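Local coordinates for capsid protein (Infectious hypodermal and hematopoietic necrosis virus, PDB 3N7X) that forms the icosahedral shell of a shrimp-infecting densovirus, in which sixty copies of one beta-barrel subunit assemble, and is a calcium-binding protein, at residues 104-109 with 223-228; 113-118 with 288-293; 216-221 with 251-256; 238-243 with 324-329. One frame throughout, in Å; residues are numbered along the deposited sequence.

How the interactions relate
Interaction 2 is the sheet contact of the four: two long barrel strands held by backbone bonds, with apolar side chains on the buried face. The other three fasten the long connection between strands 208-214 and 264-268. Interaction 1 ties it to helix 97-109 partly at the surface, through one backbone bond, a water bridge and a methyl contact; M106 also packs on L293 of interaction 2. Interactions 3 and 4 are buried where subunits meet and rely on side-chain amides gripping backbone carbonyls. They adjoin at W242, whose NE1 probably bonds V251 O, and T217 of interaction 3 packs on H114 of interaction 2.

Interaction 1 (104-109 with 223-228); sequences SMMKTY and GEIPTT
A chi1 of 176° turns K107 CG away from the backbone N, whereas E224 carries CG anti to its carbonyl carbon, and these settings place the two side chains alongside each other, pointing the same way. Their aliphatic parts touch along their length, K107 CD standing 3.8 Å from E224 CG. The charged ends do not close into a salt bridge: K107 NZ and E224 OE2 remain 4.5 Å apart. A water spans them instead, accepting from K107 NZ at 3.1 Å and donating to E224 OE2 at 2.9 Å. At the backbone, G223 N donates to K107 O over 3.2 Å. The bond is nearly straight (169° at the hydrogen) and meets a lone pair in the carbonyl plane. On the buried side, M106 bends at its thioether so that the terminal methyl CE reaches I225 CD1 at 3.6 Å, the two side chains crossing at about a right angle. W111 packs against both residues, while Y99 holds I225 N through its hydroxyl. M101 of a second subunit lies against S104, M105 and Y109. The arrangement, a last-turn helix carbonyl taken by the N-H of a distant loop, joins helix 97-109 to the long connection after strand 220-221. The helix's place before strand 111-131 is consistent with its being the one between strands C and D of the parvovirus jelly roll.

Interaction 2 (113-118 with 288-293); sequences VHKAGV and DFFLHL
V113, A116 and V118 meet L293, L291 and F289 as non-hydrogen-bonded pairs of two antiparallel strands, forming the tightly packed face of the contact. V113 CG1 lies 4.0 Å from L291 CD1, while CG2 meets L293 CD1. A116 CB rests 3.9 Å from L291 CG. V118 places CG1 over the centre of the F289 ring, a CH-pi contact 3.9 Å from the centroid, although V118 is modelled too tightly on this ring for details to be trusted. The other face is more open at its rim, where H114, K115 and H292 are partly exposed, yet F290 packs closely on G117. Turned into the crowded position between its backbone N and carbonyl carbon (chi1 77°), F290 folds its ring back over the opposite strand. One face of the ring covers G117 N, 3.5 Å from F290 CE1, and K115 CG sits at the ring edge. G117 and F290 also exchange two backbone bonds, 3.0 Å from G117 N to F290 O and 3.1 Å from F290 N to G117 O. Between V113 and A116 the register slips by one residue in a beta bulge: H292 O accepts from H114 N, whereas H292 N donates to K115 O over 2.8 Å. The imidazoles of H114 and H292 find their polar partners in E294 and T49. Within the barrel the pair forms the middle of a sheet matching BIDG of the viral jelly roll, with strand 45-59 bonded beyond 288-293 and strand 208-214 beyond 113-118, while Y82 of helix 80-83 packs on A116 and L291.

Interaction 3 (216-221 with 251-256); sequences DTRNWY and VYPADH
In the long GH loop of the parvovirus-type jelly roll, an Asx turn at D216 presents R218 and N219 to V251 and P253. D216 OD2 closes the turn by accepting from R218 N. With CG between its backbone N and carbonyl carbon (chi1 84°) and a bend at chi3, R218 turns its guanidinium onto D216, whose carboxylate grips it side-on in a salt bridge: NE reaches OD2, and NH2 reaches OD1 over 2.8 Å on its syn lone pair. Both bonds lie close to the guanidinium plane, which fixes its rotation and leaves one face to lie on the proline, P253 CD being 3.6 Å from R218 CZ. Nearer the backbone, R218 CD touches V251 CG1 at 3.8 Å. R218 NH1 binds D255 O of a third subunit, while D255 O here receives R218 NH1 of a fourth. This cyclic exchange is consistent with a threefold axis, around which parvovirus GH loops gather. N219 uses both amide hydrogens of ND2 in the plane of its amide: one goes to Y221 OH at 3.3 Å, and the other to V251 O at 3.0 Å, met 35° above the carbonyl plane.

Interaction 4 (238-243 with 324-329); sequences GQIKWD and YIMHTN
G238 begins the meeting of the long GH loop of the jelly roll with the C-terminal tail, which follows strand 322-324 at the edge of a sheet. Its phi is positive and its CA lies 3.5 Å from H327 O, while its N is 3.6 Å from T328 CG2. Q239 comes next and supplies the hydrogen bond of the contact. With CG set between its backbone N and carbonyl carbon (chi1 71°) and the rest extended, it brings its amide across the tail: NE2 donates to I325 O over 2.8 Å, in the plane of the amide but well above that of the carbonyl, and the bond is bent, 139° at the hydrogen. N160 O is a second acceptor for Q239 NE2, and I325 O also receives Q310 NE2 of a fourth subunit, so the bonded pair is shared with the interface. The other end of the amide, OE1, lies at the edge of the Y324 ring, 3.5 Å from CD1, with amide and ring planes 82° apart. The Y324 hydroxyl bonds Q319; the nearest atoms of this side chain and a bound magnesium ion are about 4 Å apart, too far for direct coordination. I240 then crosses M326 at about a right angle, its CG1 lying 3.9 Å from M326 CB, and the methionine bends at its last torsion to bring the methyl CE within 3.7 Å of I240 CB.

Interaction 1 (104-109 with 223-228)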
# COMPACT_ATOMS: atom_id res chain seq x y z
N SER A 104 -52.45 -30.73 -81.58
CA SER A 104 -51.96 -32.04 -81.95
C SER A 104 -51.07 -32.66 -80.87
O SER A 104 -51.21 -33.84 -80.53
CB SER A 104 -51.19 -31.94 -83.27
OG SER A 104 -51.05 -33.22 -83.85
N MET A 105 -50.15 -31.86 -80.34
CA MET A 105 -49.25 -32.34 -79.30
C MET A 105 -50.03 -32.71 -78.04
O MET A 105 -49.78 -33.74 -77.42
CB MET A 105 -48.21 -31.27 -78.99
CG MET A 105 -46.93 -31.82 -78.39
SD MET A 105 -45.79 -30.50 -77.92
CE MET A 105 -45.33 -29.91 -79.52
N MET A 106 -50.99 -31.86 -77.66
CA MET A 106 -51.82 -32.12 -76.49
C MET A 106 -52.51 -33.46 -76.63
O MET A 106 -52.43 -34.31 -75.76
CB MET A 106 -52.94 -31.09 -76.38
CG MET A 106 -52.55 -29.75 -75.90
SD MET A 106 -54.05 -28.78 -75.93
CE MET A 106 -55.01 -29.55 -74.60
N LYS A 107 -53.22 -33.59 -77.74
CA LYS A 107 -53.99 -34.78 -78.05
C LYS A 107 -53.19 -36.06 -77.90
O LYS A 107 -53.65 -37.02 -77.29
CB LYS A 107 -54.53 -34.68 -79.47
CG LYS A 107 -55.27 -35.93 -79.94
CD LYS A 107 -55.57 -35.90 -81.43
CE LYS A 107 -54.29 -35.84 -82.25
NZ LYS A 107 -54.53 -35.83 -83.73
N THR A 108 -52.00 -36.07 -78.47
CA THR A 108 -51.18 -37.27 -78.45
C THR A 108 -50.29 -37.51 -77.24
O THR A 108 -50.18 -38.63 -76.77
CB THR A 108 -50.29 -37.31 -79.70
OG1 THR A 108 -51.12 -37.23 -80.87
CG2 THR A 108 -49.49 -38.61 -79.73
N TYR A 109 -49.65 -36.46 -76.74
CA TYR A 109 -48.73 -36.66 -75.63
C TYR A 109 -49.18 -36.27 -74.24
O TYR A 109 -48.51 -36.61 -73.26
CB TYR A 109 -47.40 -35.99 -75.99
CG TYR A 109 -46.81 -36.60 -77.24
CD1 TYR A 109 -46.23 -37.87 -77.21
CD2 TYR A 109 -46.91 -35.95 -78.48
CE1 TYR A 109 -45.76 -38.48 -78.37
CE2 TYR A 109 -46.45 -36.57 -79.65
CZ TYR A 109 -45.88 -37.83 -79.58
OH TYR A 109 -45.43 -38.46 -80.72
N GLY A 223 -56.14 -36.30 -75.48
CA GLY A 223 -57.29 -35.90 -76.26
C GLY A 223 -57.42 -34.41 -76.49
O GLY A 223 -56.81 -33.61 -75.79
N GLU A 224 -58.22 -34.04 -77.49
CA GLU A 224 -58.44 -32.63 -77.80
C GLU A 224 -59.60 -32.13 -76.94
O GLU A 224 -60.25 -32.91 -76.24
CB GLU A 224 -58.84 -32.45 -79.26
CG GLU A 224 -58.07 -33.26 -80.28
CD GLU A 224 -58.55 -32.99 -81.70
OE1 GLU A 224 -59.79 -32.87 -81.90
OE2 GLU A 224 -57.70 -32.91 -82.62
N ILE A 225 -59.84 -30.83 -77.01
CA ILE A 225 -60.96 -30.24 -76.29
C ILE A 225 -61.89 -29.82 -77.43
O ILE A 225 -61.72 -28.76 -78.03
CB ILE A 225 -60.53 -29.01 -75.45
CG1 ILE A 225 -59.81 -29.48 -74.17
CG2 ILE A 225 -61.76 -28.21 -75.02
CD1 ILE A 225 -58.52 -30.19 -74.41
N PRO A 226 -62.87 -30.67 -77.75
CA PRO A 226 -63.85 -30.46 -78.82
C PRO A 226 -64.77 -29.27 -78.64
O PRO A 226 -64.79 -28.62 -77.60
CB PRO A 226 -64.61 -31.78 -78.84
CG PRO A 226 -64.67 -32.11 -77.39
CD PRO A 226 -63.24 -31.85 -76.94
N THR A 227 -65.55 -29.02 -79.67
CA THR A 227 -66.49 -27.93 -79.70
C THR A 227 -67.87 -28.44 -79.33
O THR A 227 -68.81 -27.68 -79.10
CB THR A 227 -66.53 -27.33 -81.11
OG1 THR A 227 -67.32 -26.15 -81.09
CG2 THR A 227 -67.16 -28.33 -82.08
N THR A 228 -67.98 -29.76 -79.25
CA THR A 228 -69.24 -30.43 -78.97
C THR A 228 -69.59 -30.68 -77.51
O THR A 228 -70.76 -30.69 -77.14
CB THR A 228 -69.27 -31.78 -79.68
OG1 THR A 228 -68.29 -32.64 -79.08
CG2 THR A 228 -68.92 -31.60 -81.16
O HOH W 1 -55.05 -32.78 -83.76

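Interaction 2 (113-118 with 288-293)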
# COMPACT_ATOMS: atom_id res chain seq x y z
N VAL A 113 -53.72 -29.00 -66.39
CA VAL A 113 -54.18 -27.64 -66.17
C VAL A 113 -53.78 -27.35 -64.74
O VAL A 113 -54.20 -28.05 -63.81
CB VAL A 113 -55.70 -27.50 -66.31
CG1 VAL A 113 -56.11 -26.08 -65.96
CG2 VAL A 113 -56.12 -27.82 -67.73
N HIS A 114 -52.95 -26.34 -64.55
CA HIS A 114 -52.50 -25.98 -63.22
C HIS A 114 -53.49 -25.07 -62.52
O HIS A 114 -54.05 -25.43 -61.49
CB HIS A 114 -51.14 -25.28 -63.30
CG HIS A 114 -50.01 -26.21 -63.64
ND1 HIS A 114 -49.50 -27.11 -62.74
CD2 HIS A 114 -49.35 -26.42 -64.80
CE1 HIS A 114 -48.57 -27.84 -63.32
NE2 HIS A 114 -48.46 -27.44 -64.58
N LYS A 115 -53.71 -23.91 -63.10
CA LYS A 115 -54.61 -22.93 -62.50
C LYS A 115 -55.40 -22.23 -63.61
O LYS A 115 -54.93 -22.11 -64.74
CB LYS A 115 -53.76 -21.93 -61.72
CG LYS A 115 -54.52 -20.96 -60.85
CD LYS A 115 -53.56 -19.99 -60.16
CE LYS A 115 -54.32 -19.00 -59.27
NZ LYS A 115 -53.44 -17.94 -58.67
N ALA A 116 -56.60 -21.79 -63.28
CA ALA A 116 -57.44 -21.08 -64.23
C ALA A 116 -58.45 -20.27 -63.43
O ALA A 116 -58.69 -20.56 -62.26
CB ALA A 116 -58.15 -22.06 -65.14
N GLY A 117 -59.02 -19.25 -64.05
CA GLY A 117 -59.99 -18.45 -63.34
C GLY A 117 -60.49 -17.22 -64.07
O GLY A 117 -60.13 -16.97 -65.22
N VAL A 118 -61.32 -16.45 -63.37
CA VAL A 118 -61.89 -15.24 -63.91
C VAL A 118 -61.95 -14.16 -62.86
O VAL A 118 -61.95 -14.44 -61.66
CB VAL A 118 -63.34 -15.46 -64.37
CG1 VAL A 118 -63.84 -14.26 -65.16
CG2 VAL A 118 -63.42 -16.70 -65.19
N ASP A 288 -62.26 -11.05 -67.15
CA ASP A 288 -60.95 -11.44 -67.64
C ASP A 288 -60.68 -12.89 -67.26
O ASP A 288 -60.84 -13.28 -66.10
CB ASP A 288 -59.88 -10.50 -67.08
CG ASP A 288 -60.09 -9.04 -67.50
OD1 ASP A 288 -60.75 -8.81 -68.55
OD2 ASP A 288 -59.60 -8.13 -66.80
N PHE A 289 -60.29 -13.69 -68.25
CA PHE A 289 -60.02 -15.11 -68.08
C PHE A 289 -58.57 -15.48 -68.29
O PHE A 289 -57.87 -14.85 -69.08
CB PHE A 289 -60.83 -15.93 -69.09
CG PHE A 289 -62.31 -15.90 -68.87
CD1 PHE A 289 -62.97 -17.01 -68.35
CD2 PHE A 289 -63.05 -14.77 -69.21
CE1 PHE A 289 -64.36 -17.00 -68.18
CE2 PHE A 289 -64.44 -14.75 -69.04
CZ PHE A 289 -65.09 -15.87 -68.53
N PHE A 290 -58.14 -16.54 -67.61
CA PHE A 290 -56.78 -17.03 -67.77
C PHE A 290 -56.73 -18.51 -67.41
O PHE A 290 -57.50 -19.00 -66.58
CB PHE A 290 -55.80 -16.27 -66.87
CG PHE A 290 -55.85 -16.68 -65.43
CD1 PHE A 290 -56.80 -16.13 -64.57
CD2 PHE A 290 -55.01 -17.69 -64.96
CE1 PHE A 290 -56.91 -16.57 -63.25
CE2 PHE A 290 -55.11 -18.14 -63.64
CZ PHE A 290 -56.07 -17.58 -62.78
N LEU A 291 -55.81 -19.23 -68.06
CA LEU A 291 -55.62 -20.64 -67.79
C LEU A 291 -54.16 -20.99 -68.08
O LEU A 291 -53.60 -20.58 -69.10
CB LEU A 291 -56.55 -21.49 -68.66
CG LEU A 291 -56.37 -23.01 -68.46
CD1 LEU A 291 -57.69 -23.72 -68.71
CD2 LEU A 291 -55.28 -23.53 -69.40
N HIS A 292 -53.55 -21.73 -67.16
CA HIS A 292 -52.17 -22.15 -67.30
C HIS A 292 -52.15 -23.62 -67.69
O HIS A 292 -52.54 -24.49 -66.90
CB HIS A 292 -51.40 -21.94 -65.99
CG HIS A 292 -51.29 -20.50 -65.58
ND1 HIS A 292 -50.77 -19.53 -66.41
CD2 HIS A 292 -51.66 -19.87 -64.44
CE1 HIS A 292 -50.82 -18.36 -65.80
NE2 HIS A 292 -51.35 -18.54 -64.60
N LEU A 293 -51.71 -23.88 -68.91
CA LEU A 293 -51.65 -25.23 -69.44
C LEU A 293 -50.21 -25.73 -69.54
O LEU A 293 -49.29 -24.95 -69.82
CB LEU A 293 -52.29 -25.26 -70.82
CG LEU A 293 -52.47 -26.64 -71.45
CD1 LEU A 293 -53.63 -27.36 -70.77
CD2 LEU A 293 -52.75 -26.49 -72.93

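Interaction 3 (216-221 with 251-256)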
# COMPACT_ATOMS: atom_id res chain seq x y z
N ASP A 216 -56.04 -30.91 -60.72
CA ASP A 216 -55.24 -31.96 -60.12
C ASP A 216 -54.08 -32.21 -61.07
O ASP A 216 -54.29 -32.37 -62.28
CB ASP A 216 -56.06 -33.23 -59.96
CG ASP A 216 -55.36 -34.25 -59.11
OD1 ASP A 216 -55.72 -34.36 -57.91
OD2 ASP A 216 -54.45 -34.93 -59.62
N THR A 217 -52.87 -32.27 -60.54
CA THR A 217 -51.71 -32.47 -61.39
C THR A 217 -50.98 -33.80 -61.29
O THR A 217 -49.87 -33.94 -61.82
CB THR A 217 -50.68 -31.35 -61.15
OG1 THR A 217 -50.32 -31.32 -59.76
CG2 THR A 217 -51.24 -30.00 -61.55
N ARG A 218 -51.58 -34.78 -60.63
CA ARG A 218 -50.91 -36.08 -60.50
C ARG A 218 -50.82 -36.84 -61.82
O ARG A 218 -49.93 -37.67 -61.99
CB ARG A 218 -51.62 -36.94 -59.44
CG ARG A 218 -52.83 -37.73 -59.94
CD ARG A 218 -53.59 -38.29 -58.75
NE ARG A 218 -54.13 -37.20 -57.95
CZ ARG A 218 -54.31 -37.24 -56.63
NH1 ARG A 218 -54.00 -38.34 -55.94
NH2 ARG A 218 -54.82 -36.19 -56.00
N ASN A 219 -51.74 -36.57 -62.75
CA ASN A 219 -51.74 -37.26 -64.04
C ASN A 219 -51.57 -36.34 -65.24
O ASN A 219 -51.64 -35.11 -65.12
CB ASN A 219 -53.05 -38.01 -64.25
CG ASN A 219 -53.36 -38.98 -63.14
OD1 ASN A 219 -52.50 -39.78 -62.74
ND2 ASN A 219 -54.59 -38.95 -62.65
N TRP A 220 -51.35 -36.96 -66.39
CA TRP A 220 -51.27 -36.26 -67.67
C TRP A 220 -52.58 -36.72 -68.33
O TRP A 220 -53.01 -37.86 -68.15
CB TRP A 220 -50.08 -36.74 -68.50
CG TRP A 220 -48.75 -36.21 -68.05
CD1 TRP A 220 -47.75 -36.91 -67.44
CD2 TRP A 220 -48.27 -34.86 -68.17
NE1 TRP A 220 -46.68 -36.09 -67.17
CE2 TRP A 220 -46.98 -34.82 -67.61
CE3 TRP A 220 -48.82 -33.68 -68.71
CZ2 TRP A 220 -46.21 -33.65 -67.56
CZ3 TRP A 220 -48.06 -32.51 -68.66
CH2 TRP A 220 -46.77 -32.51 -68.09
N TYR A 221 -53.21 -35.83 -69.09
CA TYR A 221 -54.46 -36.17 -69.76
C TYR A 221 -54.31 -36.05 -71.26
O TYR A 221 -53.55 -35.20 -71.75
CB TYR A 221 -55.57 -35.25 -69.24
CG TYR A 221 -55.83 -35.46 -67.76
CD1 TYR A 221 -56.79 -36.38 -67.33
CD2 TYR A 221 -55.04 -34.84 -66.80
CE1 TYR A 221 -56.95 -36.67 -65.97
CE2 TYR A 221 -55.19 -35.13 -65.44
CZ TYR A 221 -56.14 -36.05 -65.03
OH TYR A 221 -56.28 -36.37 -63.70
N VAL A 251 -55.21 -43.66 -61.66
CA VAL A 251 -54.50 -43.02 -60.56
C VAL A 251 -55.40 -41.89 -60.08
O VAL A 251 -55.79 -41.02 -60.86
CB VAL A 251 -53.14 -42.47 -61.02
CG1 VAL A 251 -52.45 -41.75 -59.88
CG2 VAL A 251 -52.27 -43.61 -61.51
N TYR A 252 -55.73 -41.90 -58.79
CA TYR A 252 -56.62 -40.90 -58.22
C TYR A 252 -56.56 -40.91 -56.70
O TYR A 252 -56.01 -41.83 -56.11
CB TYR A 252 -58.06 -41.20 -58.63
CG TYR A 252 -58.57 -42.47 -57.99
CD1 TYR A 252 -58.01 -43.71 -58.31
CD2 TYR A 252 -59.59 -42.43 -57.04
CE1 TYR A 252 -58.45 -44.88 -57.69
CE2 TYR A 252 -60.04 -43.60 -56.42
CZ TYR A 252 -59.47 -44.82 -56.74
OH TYR A 252 -59.91 -45.97 -56.12
N PRO A 253 -57.13 -39.88 -56.05
CA PRO A 253 -57.13 -39.81 -54.58
C PRO A 253 -58.29 -40.64 -54.01
O PRO A 253 -59.41 -40.13 -53.86
CB PRO A 253 -57.29 -38.31 -54.32
CG PRO A 253 -58.19 -37.89 -55.46
CD PRO A 253 -57.60 -38.62 -56.65
N ALA A 254 -58.03 -41.91 -53.71
CA ALA A 254 -59.05 -42.83 -53.20
C ALA A 254 -59.17 -42.80 -51.68
O ALA A 254 -60.22 -43.11 -51.11
CB ALA A 254 -58.72 -44.25 -53.64
N ASP A 255 -58.06 -42.45 -51.07
CA ASP A 255 -57.86 -42.38 -49.64
C ASP A 255 -58.80 -41.47 -48.82
O ASP A 255 -59.21 -41.82 -47.71
CB ASP A 255 -56.41 -41.95 -49.43
CG ASP A 255 -55.98 -42.01 -48.01
OD1 ASP A 255 -55.80 -43.14 -47.50
OD2 ASP A 255 -55.83 -40.93 -47.40
N HIS A 256 -59.13 -40.31 -49.37
CA HIS A 256 -59.94 -39.33 -48.64
C HIS A 256 -60.85 -38.52 -49.57
O HIS A 256 -60.75 -38.60 -50.79
CB HIS A 256 -58.99 -38.34 -47.99
CG HIS A 256 -58.12 -37.63 -48.98
ND1 HIS A 256 -57.19 -38.29 -49.77
CD2 HIS A 256 -58.12 -36.34 -49.41
CE1 HIS A 256 -56.67 -37.44 -50.63
NE2 HIS A 256 -57.21 -36.25 -50.44

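Interaction 4 (238-243 with 324-329)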
# COMPACT_ATOMS: atom_id res chain seq x y z
N GLY A 238 -67.00 -36.53 -55.30
CA GLY A 238 -68.42 -36.73 -55.48
C GLY A 238 -68.73 -37.52 -56.74
O GLY A 238 -68.16 -38.59 -56.97
N GLN A 239 -69.63 -36.99 -57.56
CA GLN A 239 -70.01 -37.65 -58.81
C GLN A 239 -68.96 -37.41 -59.88
O GLN A 239 -68.92 -38.12 -60.89
CB GLN A 239 -71.35 -37.10 -59.29
CG GLN A 239 -71.27 -35.67 -59.82
CD GLN A 239 -72.63 -35.12 -60.21
OE1 GLN A 239 -73.39 -35.76 -60.94
NE2 GLN A 239 -72.94 -33.92 -59.73
N ILE A 240 -68.10 -36.42 -59.67
CA ILE A 240 -67.06 -36.07 -60.62
C ILE A 240 -65.85 -36.99 -60.60
O ILE A 240 -65.25 -37.21 -59.54
CB ILE A 240 -66.55 -34.64 -60.39
CG1 ILE A 240 -67.73 -33.66 -60.36
CG2 ILE A 240 -65.56 -34.26 -61.48
CD1 ILE A 240 -68.55 -33.67 -61.64
N LYS A 241 -65.48 -37.50 -61.76
CA LYS A 241 -64.32 -38.38 -61.85
C LYS A 241 -63.78 -38.43 -63.28
O LYS A 241 -64.54 -38.28 -64.24
CB LYS A 241 -64.70 -39.79 -61.42
CG LYS A 241 -65.60 -40.51 -62.42
CD LYS A 241 -65.87 -41.93 -61.95
CE LYS A 241 -66.40 -42.81 -63.08
NZ LYS A 241 -67.72 -42.36 -63.57
N TRP A 242 -62.47 -38.63 -63.41
CA TRP A 242 -61.85 -38.75 -64.72
C TRP A 242 -61.70 -40.24 -64.99
O TRP A 242 -61.96 -41.05 -64.10
CB TRP A 242 -60.49 -38.04 -64.75
CG TRP A 242 -59.52 -38.45 -63.68
CD1 TRP A 242 -58.90 -39.66 -63.55
CD2 TRP A 242 -59.02 -37.62 -62.62
NE1 TRP A 242 -58.04 -39.64 -62.47
CE2 TRP A 242 -58.10 -38.40 -61.88
CE3 TRP A 242 -59.27 -36.30 -62.21
CZ2 TRP A 242 -57.42 -37.90 -60.76
CZ3 TRP A 242 -58.60 -35.81 -61.10
CH2 TRP A 242 -57.68 -36.61 -60.39
N ASP A 243 -61.29 -40.61 -66.20
CA ASP A 243 -61.16 -42.03 -66.54
C ASP A 243 -59.74 -42.53 -66.72
O ASP A 243 -58.82 -41.78 -67.04
CB ASP A 243 -61.97 -42.35 -67.79
CG ASP A 243 -63.44 -42.00 -67.63
OD1 ASP A 243 -64.05 -42.39 -66.61
OD2 ASP A 243 -63.99 -41.33 -68.53
N TYR A 324 -73.27 -29.92 -63.83
CA TYR A 324 -72.97 -30.89 -62.78
C TYR A 324 -72.29 -30.21 -61.60
O TYR A 324 -71.25 -29.58 -61.75
CB TYR A 324 -72.07 -32.00 -63.32
CG TYR A 324 -72.74 -32.85 -64.36
CD1 TYR A 324 -73.51 -33.96 -63.99
CD2 TYR A 324 -72.65 -32.54 -65.72
CE1 TYR A 324 -74.16 -34.74 -64.94
CE2 TYR A 324 -73.30 -33.31 -66.68
CZ TYR A 324 -74.05 -34.41 -66.29
OH TYR A 324 -74.72 -35.15 -67.24
N ILE A 325 -72.89 -30.35 -60.42
CA ILE A 325 -72.33 -29.75 -59.22
C ILE A 325 -71.66 -30.80 -58.34
O ILE A 325 -72.25 -31.83 -58.03
CB ILE A 325 -73.43 -29.04 -58.42
CG1 ILE A 325 -74.11 -28.01 -59.31
CG2 ILE A 325 -72.83 -28.38 -57.19
CD1 ILE A 325 -75.31 -27.36 -58.68
N MET A 326 -70.42 -30.53 -57.95
CA MET A 326 -69.66 -31.44 -57.12
C MET A 326 -69.95 -31.29 -55.62
O MET A 326 -70.06 -30.17 -55.11
CB MET A 326 -68.17 -31.22 -57.35
CG MET A 326 -67.27 -32.20 -56.61
SD MET A 326 -65.55 -31.67 -56.59
CE MET A 326 -65.04 -32.05 -58.27
N HIS A 327 -70.08 -32.41 -54.92
CA HIS A 327 -70.31 -32.39 -53.48
C HIS A 327 -69.55 -33.55 -52.86
O HIS A 327 -69.91 -34.71 -53.06
CB HIS A 327 -71.79 -32.55 -53.15
CG HIS A 327 -72.63 -31.38 -53.56
ND1 HIS A 327 -72.37 -30.09 -53.13
CD2 HIS A 327 -73.72 -31.30 -54.35
CE1 HIS A 327 -73.26 -29.27 -53.65
NE2 HIS A 327 -74.10 -29.98 -54.39
N THR A 328 -68.49 -33.25 -52.11
CA THR A 328 -67.71 -34.30 -51.47
C THR A 328 -68.07 -34.39 -49.99
O THR A 328 -67.57 -35.26 -49.27
CB THR A 328 -66.19 -34.04 -51.59
OG1 THR A 328 -65.87 -32.80 -50.95
CG2 THR A 328 -65.78 -33.99 -53.04
N ASN A 329 -68.94 -33.49 -49.55
CA ASN A 329 -69.38 -33.47 -48.16
C ASN A 329 -70.47 -32.41 -48.00
O ASN A 329 -70.72 -31.67 -48.98
CB ASN A 329 -68.21 -33.15 -47.23
CG ASN A 329 -68.55 -33.38 -45.76
OD1 ASN A 329 -68.83 -34.51 -45.34
ND2 ASN A 329 -68.53 -32.31 -44.98
OXT ASN A 329 -71.04 -32.32 -46.89